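Local coordinates for protein dipicolinate synthase subunit B (Bacillus halodurans, PDB 3LQK) that probably contributes to making dipicolinate, the small molecule of bacterial spores, as the flavoprotein-family subunit B of dipicolinate synthase, at residues A[39-44]-A[76-81]; A[58-63]-A[69-74]; A[118-121]-A[125-128]; A[87-92]-A[178-183]. All blocks are in the same frame, centred on the assembly; numbering follows the deposited sequence.

Contact 1: A[39-44]-A[76-81]; sequences TPFVTH and VKAEPF
Phe41 and Phe81 meet as a T-shaped (edge-to-face) aromatic pair, with ring centroids 5.0 Å apart and planes at 64°. The touching atom of Phe41 is CZ, which stands 3.7 Å above the centre of the Phe81 ring, while the two side chains arrive from opposite directions. In Phe41, CG lies opposite the carbonyl carbon (chi1 -72°), which sends the ring off the strand toward 76-81 and leads with its far edge.

The remaining contacts set methyl groups against the two rings. Ala78 CB sits against the edge of the Phe41 ring, close to its plane, 4.1 Å from CE1. Thr39 CG2 approaches Phe81 CZ obliquely at 3.9 Å, and Thr39 and Phe41, two residues apart on the strand, thus both bear on the one phenyl ring. An alanine in place of Phe81 is likely to leave Phe41 CZ and the Thr39 methyl without the surface they rest on, and the Phe41 ring less firmly fixed.

Polar bonds lie beside these contacts. Phe81 N donates to Ala78 O at 3.2 Å, a bond within the turn that carries both residues, and Thr39 OG1 is hydrogen-bonded to His9 NE2.

Phe41 and Ala78 also touch helix 111-121, placing this buried cluster between strand 37-41 of the mainly parallel sheet and the helices that cover it, consistent with a Rossmann-like three-layer alpha/beta fold.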
loop_
_atom_site.group_PDB
_atom_site.type_symbol
_atom_site.label_atom_id
_atom_site.label_comp_id
_atom_site.label_asym_id
_atom_site.label_seq_id
_atom_site.Cartn_x
_atom_site.Cartn_y
_atom_site.Cartn_z
ATOM N N THR A 39 23.464 -8.476 -23.110
ATOM C CA THR A 39 23.528 -9.646 -22.267
ATOM C C THR A 39 22.152 -10.194 -21.948
ATOM O O THR A 39 21.359 -9.500 -21.293
ATOM C CB THR A 39 24.232 -9.318 -20.977
ATOM O OG1 THR A 39 25.566 -8.920 -21.295
ATOM C CG2 THR A 39 24.263 -10.563 -20.005
ATOM N N PRO A 40 21.856 -11.435 -22.371
ATOM C CA PRO A 40 20.563 -12.033 -22.028
ATOM C C PRO A 40 20.523 -12.564 -20.588
ATOM O O PRO A 40 21.522 -13.148 -20.088
ATOM C CB PRO A 40 20.402 -13.177 -23.044
ATOM C CG PRO A 40 21.616 -13.065 -23.959
ATOM C CD PRO A 40 22.658 -12.362 -23.182
ATOM N N PHE A 41 19.401 -12.321 -19.936
ATOM C CA PHE A 41 19.094 -12.855 -18.608
ATOM C C PHE A 41 17.815 -13.699 -18.673
ATOM O O PHE A 41 16.846 -13.299 -19.319
ATOM C CB PHE A 41 18.827 -11.729 -17.622
ATOM C CG PHE A 41 20.037 -10.948 -17.202
ATOM C CD1 PHE A 41 20.463 -10.976 -15.903
ATOM C CD2 PHE A 41 20.657 -10.087 -18.081
ATOM C CE1 PHE A 41 21.549 -10.215 -15.489
ATOM C CE2 PHE A 41 21.778 -9.365 -17.697
ATOM C CZ PHE A 41 22.222 -9.434 -16.394
ATOM N N VAL A 42 17.792 -14.851 -18.021
ATOM C CA VAL A 42 16.631 -15.745 -18.056
ATOM C C VAL A 42 16.320 -16.257 -16.657
ATOM O O VAL A 42 17.083 -16.034 -15.735
ATOM C CB VAL A 42 16.810 -16.924 -19.028
ATOM C CG1 VAL A 42 16.829 -16.451 -20.519
ATOM C CG2 VAL A 42 18.018 -17.783 -18.654
ATOM N N THR A 43 15.164 -16.885 -16.473
ATOM C CA THR A 43 14.626 -17.015 -15.116
ATOM C C THR A 43 15.047 -18.341 -14.526
ATOM O O THR A 43 14.978 -18.529 -13.312
ATOM C CB THR A 43 13.101 -16.898 -15.042
ATOM O OG1 THR A 43 12.529 -17.822 -15.974
ATOM C CG2 THR A 43 12.618 -15.444 -15.352
ATOM N N HIS A 44 15.496 -19.252 -15.373
ATOM C CA HIS A 44 15.988 -20.529 -14.864
ATOM C C HIS A 44 17.192 -20.957 -15.640
ATOM O O HIS A 44 17.427 -20.450 -16.747
ATOM C CB HIS A 44 14.918 -21.594 -15.037
ATOM C CG HIS A 44 13.717 -21.353 -14.199
ATOM N ND1 HIS A 44 13.698 -21.618 -12.843
ATOM C CD2 HIS A 44 12.487 -20.859 -14.512
ATOM C CE1 HIS A 44 12.512 -21.283 -12.354
ATOM N NE2 HIS A 44 11.758 -20.822 -13.344
ATOM N N VAL A 76 24.280 -16.334 -9.074
ATOM C CA VAL A 76 25.738 -16.142 -9.082
ATOM C C VAL A 76 26.198 -15.352 -10.289
ATOM O O VAL A 76 27.068 -14.501 -10.211
ATOM C CB VAL A 76 26.484 -17.500 -9.170
ATOM C CG1 VAL A 76 28.010 -17.298 -9.406
ATOM C CG2 VAL A 76 26.250 -18.293 -7.959
ATOM N N LYS A 77 25.647 -15.700 -11.449
ATOM C CA LYS A 77 26.026 -15.004 -12.683
ATOM C C LYS A 77 25.470 -13.566 -12.780
ATOM O O LYS A 77 26.067 -12.696 -13.448
ATOM C CB LYS A 77 25.570 -15.822 -13.904
ATOM C CG LYS A 77 26.526 -16.989 -14.293
ATOM C CD LYS A 77 25.856 -17.885 -15.334
ATOM C CE LYS A 77 26.676 -19.163 -15.653
ATOM N NZ LYS A 77 25.845 -20.079 -16.501
ATOM N N ALA A 78 24.334 -13.315 -12.130
ATOM C CA ALA A 78 23.644 -12.015 -12.208
ATOM C C ALA A 78 24.231 -11.009 -11.278
ATOM O O ALA A 78 24.238 -9.826 -11.569
ATOM C CB ALA A 78 22.129 -12.167 -11.909
ATOM N N GLU A 79 24.738 -11.469 -10.141
ATOM C CA GLU A 79 25.168 -10.553 -9.090
ATOM C C GLU A 79 26.300 -9.558 -9.436
ATOM O O GLU A 79 26.278 -8.408 -8.969
ATOM C CB GLU A 79 25.505 -11.374 -7.834
ATOM C CG GLU A 79 25.830 -10.536 -6.580
ATOM C CD GLU A 79 27.300 -10.037 -6.546
ATOM O OE1 GLU A 79 28.172 -10.560 -7.319
ATOM O OE2 GLU A 79 27.547 -9.071 -5.769
ATOM N N PRO A 80 27.301 -9.991 -10.214
ATOM C CA PRO A 80 28.386 -9.085 -10.614
ATOM C C PRO A 80 27.973 -7.915 -11.462
ATOM O O PRO A 80 28.728 -6.975 -11.561
ATOM C CB PRO A 80 29.317 -9.959 -11.423
ATOM C CG PRO A 80 29.038 -11.378 -10.852
ATOM C CD PRO A 80 27.553 -11.378 -10.621
ATOM N N PHE A 81 26.791 -7.967 -12.076
ATOM C CA PHE A 81 26.251 -6.778 -12.776
ATOM C C PHE A 81 25.944 -5.563 -11.888
ATOM O O PHE A 81 25.611 -4.508 -12.416
ATOM C CB PHE A 81 25.068 -7.144 -13.643
ATOM C CG PHE A 81 25.446 -8.046 -14.738
ATOM C CD1 PHE A 81 25.815 -7.544 -15.974
ATOM C CD2 PHE A 81 25.548 -9.419 -14.521
ATOM C CE1 PHE A 81 26.237 -8.408 -17.001
ATOM C CE2 PHE A 81 25.943 -10.289 -15.537
ATOM C CZ PHE A 81 26.263 -9.780 -16.790
#

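Contact 2: A[58-63]-A[69-74]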
loop_
_atom_site.group_PDB
_atom_site.type_symbol
_atom_site.label_atom_id
_atom_site.label_comp_id
_atom_site.label_asym_id
_atom_site.label_seq_id
_atom_site.Cartn_x
_atom_site.Cartn_y
_atom_site.Cartn_z
ATOM N N GLU A 58 14.273 -24.110 -29.376
ATOM C CA GLU A 58 14.716 -23.218 -30.440
ATOM C C GLU A 58 15.136 -21.854 -29.884
ATOM O O GLU A 58 16.157 -21.339 -30.297
ATOM C CB GLU A 58 13.625 -23.036 -31.532
ATOM N N TRP A 59 14.333 -21.296 -28.950
ATOM C CA TRP A 59 14.553 -19.961 -28.387
ATOM C C TRP A 59 15.980 -19.750 -27.868
ATOM O O TRP A 59 16.567 -18.696 -28.119
ATOM C CB TRP A 59 13.494 -19.595 -27.302
ATOM C CG TRP A 59 13.648 -20.307 -25.986
ATOM C CD1 TRP A 59 13.263 -21.562 -25.714
ATOM C CD2 TRP A 59 14.253 -19.806 -24.795
ATOM N NE1 TRP A 59 13.609 -21.916 -24.429
ATOM C CE2 TRP A 59 14.207 -20.837 -23.835
ATOM C CE3 TRP A 59 14.862 -18.608 -24.458
ATOM C CZ2 TRP A 59 14.730 -20.694 -22.538
ATOM C CZ3 TRP A 59 15.373 -18.459 -23.173
ATOM C CH2 TRP A 59 15.303 -19.504 -22.225
ATOM N N ILE A 60 16.565 -20.746 -27.201
ATOM C CA ILE A 60 17.944 -20.614 -26.732
ATOM C C ILE A 60 18.893 -20.448 -27.898
ATOM O O ILE A 60 19.706 -19.525 -27.894
ATOM C CB ILE A 60 18.387 -21.806 -25.853
ATOM C CG1 ILE A 60 17.649 -21.778 -24.512
ATOM C CG2 ILE A 60 19.897 -21.747 -25.532
ATOM C CD1 ILE A 60 17.650 -23.136 -23.843
ATOM N N ASN A 61 18.791 -21.347 -28.879
ATOM C CA ASN A 61 19.577 -21.249 -30.100
ATOM C C ASN A 61 19.427 -19.845 -30.738
ATOM O O ASN A 61 20.427 -19.225 -31.153
ATOM C CB ASN A 61 19.192 -22.358 -31.111
ATOM C CG ASN A 61 19.323 -23.784 -30.513
ATOM O OD1 ASN A 61 20.164 -24.030 -29.627
ATOM N ND2 ASN A 61 18.471 -24.724 -30.978
ATOM N N LYS A 62 18.184 -19.351 -30.822
ATOM C CA LYS A 62 17.931 -18.019 -31.391
ATOM C C LYS A 62 18.647 -16.893 -30.643
ATOM O O LYS A 62 19.312 -16.067 -31.250
ATOM C CB LYS A 62 16.435 -17.729 -31.460
ATOM C CG LYS A 62 15.640 -18.724 -32.365
ATOM C CD LYS A 62 14.360 -18.133 -32.980
ATOM C CE LYS A 62 13.805 -19.082 -34.065
ATOM N NZ LYS A 62 12.352 -18.849 -34.303
ATOM N N ILE A 63 18.610 -16.918 -29.316
ATOM C CA ILE A 63 19.402 -15.948 -28.524
ATOM C C ILE A 63 20.879 -16.033 -28.894
ATOM O O ILE A 63 21.539 -15.007 -29.133
ATOM C CB ILE A 63 19.176 -16.162 -27.005
ATOM C CG1 ILE A 63 17.718 -15.841 -26.663
ATOM C CG2 ILE A 63 20.098 -15.304 -26.180
ATOM C CD1 ILE A 63 17.334 -16.246 -25.283
ATOM N N GLU A 69 27.197 -12.854 -25.911
ATOM C CA GLU A 69 27.323 -12.705 -24.450
ATOM C C GLU A 69 26.707 -13.929 -23.749
ATOM O O GLU A 69 25.598 -14.330 -24.090
ATOM C CB GLU A 69 26.655 -11.397 -23.997
ATOM C CG GLU A 69 27.334 -10.148 -24.538
ATOM C CD GLU A 69 28.787 -10.015 -24.065
ATOM O OE1 GLU A 69 29.090 -10.349 -22.876
ATOM O OE2 GLU A 69 29.610 -9.557 -24.891
ATOM N N PRO A 70 27.430 -14.551 -22.797
ATOM C CA PRO A 70 26.846 -15.646 -22.021
ATOM C C PRO A 70 25.492 -15.278 -21.375
ATOM O O PRO A 70 25.331 -14.179 -20.779
ATOM C CB PRO A 70 27.898 -15.916 -20.946
ATOM C CG PRO A 70 29.156 -15.477 -21.545
ATOM C CD PRO A 70 28.815 -14.278 -22.374
ATOM N N ILE A 71 24.535 -16.200 -21.521
ATOM C CA ILE A 71 23.209 -16.087 -20.955
ATOM C C ILE A 71 23.306 -16.151 -19.425
ATOM O O ILE A 71 23.915 -17.050 -18.867
ATOM C CB ILE A 71 22.345 -17.236 -21.483
ATOM C CG1 ILE A 71 22.195 -17.051 -23.009
ATOM C CG2 ILE A 71 20.952 -17.283 -20.743
ATOM C CD1 ILE A 71 21.375 -18.076 -23.721
ATOM N N VAL A 72 22.776 -15.147 -18.745
ATOM C CA VAL A 72 22.821 -15.123 -17.300
ATOM C C VAL A 72 21.574 -15.851 -16.803
ATOM O O VAL A 72 20.449 -15.331 -16.888
ATOM C CB VAL A 72 22.877 -13.699 -16.763
ATOM C CG1 VAL A 72 22.890 -13.727 -15.271
ATOM C CG2 VAL A 72 24.090 -12.933 -17.309
ATOM N N ASP A 73 21.786 -17.055 -16.291
ATOM C CA ASP A 73 20.724 -17.927 -15.886
ATOM C C ASP A 73 20.806 -18.401 -14.439
ATOM O O ASP A 73 20.171 -19.365 -14.098
ATOM C CB ASP A 73 20.670 -19.127 -16.806
ATOM C CG ASP A 73 21.919 -20.007 -16.737
ATOM O OD1 ASP A 73 22.944 -19.608 -16.134
ATOM O OD2 ASP A 73 21.847 -21.116 -17.327
ATOM N N SER A 74 21.539 -17.673 -13.587
ATOM C CA SER A 74 21.695 -18.036 -12.176
ATOM C C SER A 74 21.949 -16.760 -11.384
ATOM O O SER A 74 22.402 -15.749 -11.959
ATOM C CB SER A 74 22.902 -18.967 -11.992
ATOM O OG SER A 74 24.114 -18.256 -12.238
#
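Ile71 makes a purely apolar contact with Ile60 and Ile63, joining the extended chain at 69-74 to helix 58-66 beside the outer strand 37-41; no hydrogen bond crosses between the segments. The nearest alpha carbons, those of Ile63 and Ile71, are 8.5 Å apart, leaving room for side chains to mesh. Ile71 supplies the probe: with CG1 trans to C (chi1 -65°) and the chain then fully extended, it sends CD1 out to the helix.

The main meeting is between Ile71 CD1 and Ile63 CG2, at 3.9 Å, and the two side chains cross at about a right angle. Ile60 CG2 is a looser neighbour, 4.4 Å from Ile71 CD1. Ile60 and Ile63, three residues apart, present one helical face to this single methyl. Within the helix, Ile60 CG1 lies 3.6 Å above the centre of the Trp59 ring, covering one of its faces.

Strand 37-41, helix 58-66 and this extended chain follow the course of a beta-alpha-beta crossover, although 69-74 is not a regular strand: Val72 exchanges backbone hydrogen bonds with Pro40 and Val42 in the parallel pattern. Val72 packs on Thr39 and Phe41, whereas Ile63 packs on Pro40. Beyond Ile71, Asp73 forms a salt bridge with Lys77, and Ser74 is the N-cap of helix 75-78, its OG bonded to Lys77 N.

Contact 3: A[118-121]-A[125-128]. With PO4 (phosphate ion), chain C.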
loop_
_atom_site.group_PDB
_atom_site.type_symbol
_atom_site.label_atom_id
_atom_site.label_comp_id
_atom_site.label_asym_id
_atom_site.label_seq_id
_atom_site.Cartn_x
_atom_site.Cartn_y
_atom_site.Cartn_z
ATOM N N ALA A 118 20.460 -5.088 -9.500
ATOM C CA ALA A 118 21.864 -4.684 -9.628
ATOM C C ALA A 118 22.009 -3.395 -10.465
ATOM O O ALA A 118 22.980 -2.665 -10.322
ATOM C CB ALA A 118 22.669 -5.790 -10.244
ATOM N N THR A 119 21.039 -3.110 -11.328
ATOM C CA THR A 119 21.126 -1.951 -12.217
ATOM C C THR A 119 20.612 -0.732 -11.455
ATOM O O THR A 119 21.217 0.343 -11.476
ATOM C CB THR A 119 20.307 -2.237 -13.486
ATOM O OG1 THR A 119 20.881 -3.378 -14.139
ATOM C CG2 THR A 119 20.296 -1.054 -14.464
ATOM N N LEU A 120 19.507 -0.930 -10.733
ATOM C CA LEU A 120 18.925 0.086 -9.838
ATOM C C LEU A 120 19.847 0.489 -8.701
ATOM O O LEU A 120 19.869 1.649 -8.352
ATOM C CB LEU A 120 17.565 -0.355 -9.293
ATOM C CG LEU A 120 16.482 -0.380 -10.379
ATOM C CD1 LEU A 120 15.130 -0.944 -9.794
ATOM C CD2 LEU A 120 16.242 0.983 -10.990
ATOM N N ARG A 121 20.672 -0.429 -8.218
ATOM C CA ARG A 121 21.690 -0.168 -7.187
ATOM C C ARG A 121 22.575 0.965 -7.605
ATOM O O ARG A 121 22.974 1.769 -6.777
ATOM C CB ARG A 121 22.577 -1.418 -7.112
ATOM C CG ARG A 121 23.900 -1.343 -6.364
ATOM C CD ARG A 121 24.812 -2.467 -6.841
ATOM N NE ARG A 121 25.983 -2.715 -6.027
ATOM C CZ ARG A 121 27.143 -2.076 -6.116
ATOM N NH1 ARG A 121 27.364 -1.132 -7.010
ATOM N NH2 ARG A 121 28.109 -2.398 -5.298
ATOM N N PRO A 125 18.978 2.865 -15.458
ATOM C CA PRO A 125 17.587 2.620 -15.817
ATOM C C PRO A 125 17.193 1.205 -16.072
ATOM O O PRO A 125 17.961 0.405 -16.667
ATOM C CB PRO A 125 17.423 3.404 -17.126
ATOM C CG PRO A 125 18.777 3.456 -17.728
ATOM C CD PRO A 125 19.669 3.681 -16.479
ATOM N N VAL A 126 15.981 0.870 -15.656
ATOM C CA VAL A 126 15.372 -0.399 -16.026
ATOM C C VAL A 126 14.158 -0.079 -16.856
ATOM O O VAL A 126 13.343 0.772 -16.441
ATOM C CB VAL A 126 14.893 -1.205 -14.744
ATOM C CG1 VAL A 126 14.120 -2.523 -15.122
ATOM C CG2 VAL A 126 16.114 -1.532 -13.898
ATOM N N VAL A 127 14.002 -0.782 -17.975
ATOM C CA VAL A 127 12.913 -0.580 -18.928
ATOM C C VAL A 127 12.138 -1.862 -18.988
ATOM O O VAL A 127 12.715 -2.908 -19.237
ATOM C CB VAL A 127 13.470 -0.276 -20.305
ATOM C CG1 VAL A 127 12.376 -0.350 -21.420
ATOM C CG2 VAL A 127 14.220 1.080 -20.290
ATOM N N VAL A 128 10.828 -1.798 -18.767
ATOM C CA VAL A 128 9.980 -2.975 -18.704
ATOM C C VAL A 128 8.907 -2.957 -19.796
ATOM O O VAL A 128 8.355 -1.913 -20.122
ATOM C CB VAL A 128 9.301 -3.140 -17.277
ATOM C CG1 VAL A 128 10.377 -3.254 -16.163
ATOM C CG2 VAL A 128 8.425 -2.055 -16.951
HETATM P P PO4 C . 26.271 -5.435 -3.682
HETATM O O1 PO4 C . 26.067 -6.673 -4.580
HETATM O O2 PO4 C . 25.782 -5.650 -2.244
HETATM O O3 PO4 C . 27.765 -5.004 -3.636
HETATM O O4 PO4 C . 25.358 -4.349 -4.203
#
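Leu120 and Val126 cross at about a right angle, and their branches meet at one methyl: Val126 CG2 lies 3.7 Å from Leu120 CG and 3.8 Å from Leu120 CD2. It therefore rests on the branch carbon and one of the two leucine methyls. Val126 has CG2 set away from its own C atom (chi1 175°), which turns this branch toward the helix.

Thr119 presents a methyl instead of its hydroxyl. Its CG2 lies 3.5 Å from Pro125 O, a van der Waals approach, while OG1 turns back to bond Gly115 O within its own helix.

Arg121 leaves the helix in another direction. From CG to NE its chain is extended, and the guanidinium meets a phosphate ion with its NE/NH2 edge, the phosphorus lying in the guanidinium plane. NH2 reaches O3 of the phosphate at 3.1 Å, nearly straight at 164°; NE bonds O4 at a short 2.5 Å, a length to be read with caution. A leucine at Arg121 would probably leave O3 and O4 of the phosphate without these two donors and without the guanidinium charge beside them.

Asn133 of the second subunit also binds the ion, probably acquired from the crystallisation liquor, and Leu138 of that subunit packs on Leu120. The segments form the helix-to-strand return of a beta-alpha-beta crossover between parallel strands 89-95 and 126-132, with an anion site at the subunit interface.

Contact 4: A[87-92]-A[178-183]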
loop_
_atom_site.group_PDB
_atom_site.type_symbol
_atom_site.label_atom_id
_atom_site.label_comp_id
_atom_site.label_asym_id
_atom_site.label_seq_id
_atom_site.Cartn_x
_atom_site.Cartn_y
_atom_site.Cartn_z
ATOM N N LEU A 87 25.579 -2.717 -16.090
ATOM C CA LEU A 87 24.863 -2.408 -17.296
ATOM C C LEU A 87 24.597 -0.911 -17.363
ATOM O O LEU A 87 24.417 -0.258 -16.367
ATOM C CB LEU A 87 23.517 -3.144 -17.297
ATOM C CG LEU A 87 23.595 -4.651 -17.236
ATOM C CD1 LEU A 87 22.267 -5.275 -16.974
ATOM C CD2 LEU A 87 24.254 -5.270 -18.559
ATOM N N ASP A 88 24.533 -0.380 -18.543
ATOM C CA ASP A 88 23.911 0.942 -18.765
ATOM C C ASP A 88 22.379 0.942 -18.732
ATOM O O ASP A 88 21.736 1.981 -18.500
ATOM C CB ASP A 88 24.414 1.516 -20.098
ATOM C CG ASP A 88 25.965 1.623 -20.140
ATOM O OD1 ASP A 88 26.545 2.273 -19.227
ATOM O OD2 ASP A 88 26.606 0.972 -21.011
ATOM N N CYS A 89 21.777 -0.212 -18.978
ATOM C CA CYS A 89 20.353 -0.313 -18.903
ATOM C C CYS A 89 19.975 -1.767 -18.844
ATOM O O CYS A 89 20.588 -2.626 -19.490
ATOM C CB CYS A 89 19.739 0.332 -20.167
ATOM S SG CYS A 89 17.882 0.266 -20.294
HETATM N N MSE A 90 18.916 -2.048 -18.113
HETATM C CA MSE A 90 18.391 -3.372 -18.068
HETATM C C MSE A 90 16.996 -3.337 -18.633
HETATM O O MSE A 90 16.173 -2.521 -18.197
HETATM C CB MSE A 90 18.356 -3.839 -16.611
HETATM C CG MSE A 90 17.700 -5.189 -16.365
HETATM SE SE MSE A 90 18.826 -6.679 -16.854
HETATM C CE MSE A 90 17.459 -8.005 -16.890
ATOM N N VAL A 91 16.696 -4.243 -19.549
ATOM C CA VAL A 91 15.357 -4.400 -20.107
ATOM C C VAL A 91 14.768 -5.684 -19.560
ATOM O O VAL A 91 15.472 -6.696 -19.457
ATOM C CB VAL A 91 15.452 -4.544 -21.676
ATOM C CG1 VAL A 91 14.068 -4.668 -22.324
ATOM C CG2 VAL A 91 16.195 -3.345 -22.285
ATOM N N ILE A 92 13.478 -5.676 -19.218
ATOM C CA ILE A 92 12.731 -6.886 -18.913
ATOM C C ILE A 92 11.542 -6.907 -19.832
ATOM O O ILE A 92 10.594 -6.089 -19.703
ATOM C CB ILE A 92 12.201 -6.929 -17.484
ATOM C CG1 ILE A 92 13.310 -6.640 -16.431
ATOM C CG2 ILE A 92 11.510 -8.285 -17.173
ATOM C CD1 ILE A 92 12.718 -6.564 -15.003
ATOM N N GLU A 178 13.434 3.000 -28.729
ATOM C CA GLU A 178 13.092 4.366 -28.390
ATOM C C GLU A 178 12.933 4.550 -26.877
ATOM O O GLU A 178 13.366 5.565 -26.339
ATOM C CB GLU A 178 11.759 4.740 -29.065
ATOM C CG GLU A 178 11.816 4.869 -30.578
ATOM C CD GLU A 178 11.674 3.530 -31.421
ATOM O OE1 GLU A 178 11.642 2.402 -30.852
ATOM O OE2 GLU A 178 11.645 3.650 -32.710
ATOM N N THR A 179 12.305 3.587 -26.204
ATOM C CA THR A 179 12.143 3.636 -24.752
ATOM C C THR A 179 13.492 3.591 -24.072
ATOM O O THR A 179 13.758 4.329 -23.109
ATOM C CB THR A 179 11.218 2.530 -24.262
ATOM O OG1 THR A 179 9.972 2.620 -24.996
ATOM C CG2 THR A 179 10.933 2.596 -22.744
ATOM N N ILE A 180 14.397 2.767 -24.579
ATOM C CA ILE A 180 15.765 2.733 -24.000
ATOM C C ILE A 180 16.438 4.099 -24.211
ATOM O O ILE A 180 17.047 4.641 -23.282
ATOM C CB ILE A 180 16.676 1.569 -24.576
ATOM C CG1 ILE A 180 16.036 0.212 -24.261
ATOM C CG2 ILE A 180 18.106 1.630 -23.960
ATOM C CD1 ILE A 180 16.819 -1.042 -24.607
ATOM N N GLU A 181 16.322 4.638 -25.412
ATOM C CA GLU A 181 16.986 5.908 -25.697
ATOM C C GLU A 181 16.527 7.034 -24.745
ATOM O O GLU A 181 17.358 7.847 -24.272
ATOM C CB GLU A 181 16.726 6.334 -27.112
ATOM C CG GLU A 181 17.560 7.491 -27.570
ATOM C CD GLU A 181 16.912 8.309 -28.723
ATOM O OE1 GLU A 181 17.342 9.485 -28.924
ATOM O OE2 GLU A 181 15.977 7.800 -29.425
ATOM N N ALA A 182 15.237 7.081 -24.452
ATOM C CA ALA A 182 14.734 8.103 -23.560
ATOM C C ALA A 182 15.135 7.774 -22.108
ATOM O O ALA A 182 15.507 8.686 -21.325
ATOM C CB ALA A 182 13.226 8.308 -23.705
ATOM N N ALA A 183 15.091 6.505 -21.748
ATOM C CA ALA A 183 15.507 6.113 -20.390
ATOM C C ALA A 183 16.966 6.476 -20.082
ATOM O O ALA A 183 17.321 6.777 -18.945
ATOM C CB ALA A 183 15.318 4.614 -20.175
#
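Cys89 and Ile180 mark the closest passage of the two backbones, their alpha carbons 7.5 Å apart. Segment 87-92 bends at Asp88 and is extended from Cys89 onward, in strand 89-95, whereas 178-183 is regular helix, as the bonds Ala182 N to Glu178 O (3.1 Å) and Ala183 N to Thr179 O (2.9 Å) attest. No hydrogen bond joins the segments, so side chains alone bridge the gap.

Ile180 carries the helix side of the contact and uses both of its branches. CG2 meets Cys89 SG at 3.9 Å; the longer branch, extended at chi2 (-174°), brings CD1 to Val91 CG2. That pair is only 3.3 Å apart, tighter than ordinary carbon-carbon contact, and may reflect the model as much as real strain. The Val91 and Ile180 side chains cross at about a right angle there, so the approach is concentrated at the methyl ends; Ile180 CG1 stays 4.1 Å from Val91 CG2. In Cys89, SG lies opposite the backbone nitrogen (chi1 178°), a setting that carries the sulfur out to the isoleucine. Between Cys89 and Val91, Met90, modelled as selenomethionine, points away from the helix and packs on Thr119 of helix 111-121.

Strand 89-95 thus lies between two helical layers, helix 176-184 on one face and helix 111-121 on the other. Its sheet neighbours complete the surroundings: Val10 of strand 9-13 touches both Val91 and Ile180, and Val127 of strand 126-132 packs against Cys89, Thr179 and Ala183.

Overall arrangement
Contacts 3 and 4 are the closest pair, centres about 8 Å apart: strands 89-95 and 126-132 adjoin, with Val127 N 2.8 Å from Met90 O, and each contact anchors a different helix to the sheet. Contact 2 lies within the chain span bounded by contact 1, about 11 Å away between centres, and Pro40 O to Val72 N (2.7 Å) ties them. Contact 1 reaches contact 4, about 17 Å off between centres, where Phe41 CG meets Met90 CE at 3.9 Å. Contact 2 touches neither contact 3 nor contact 4, being about 20 Å from each between centres. The phosphate belongs to contact 3 and the subunit interface.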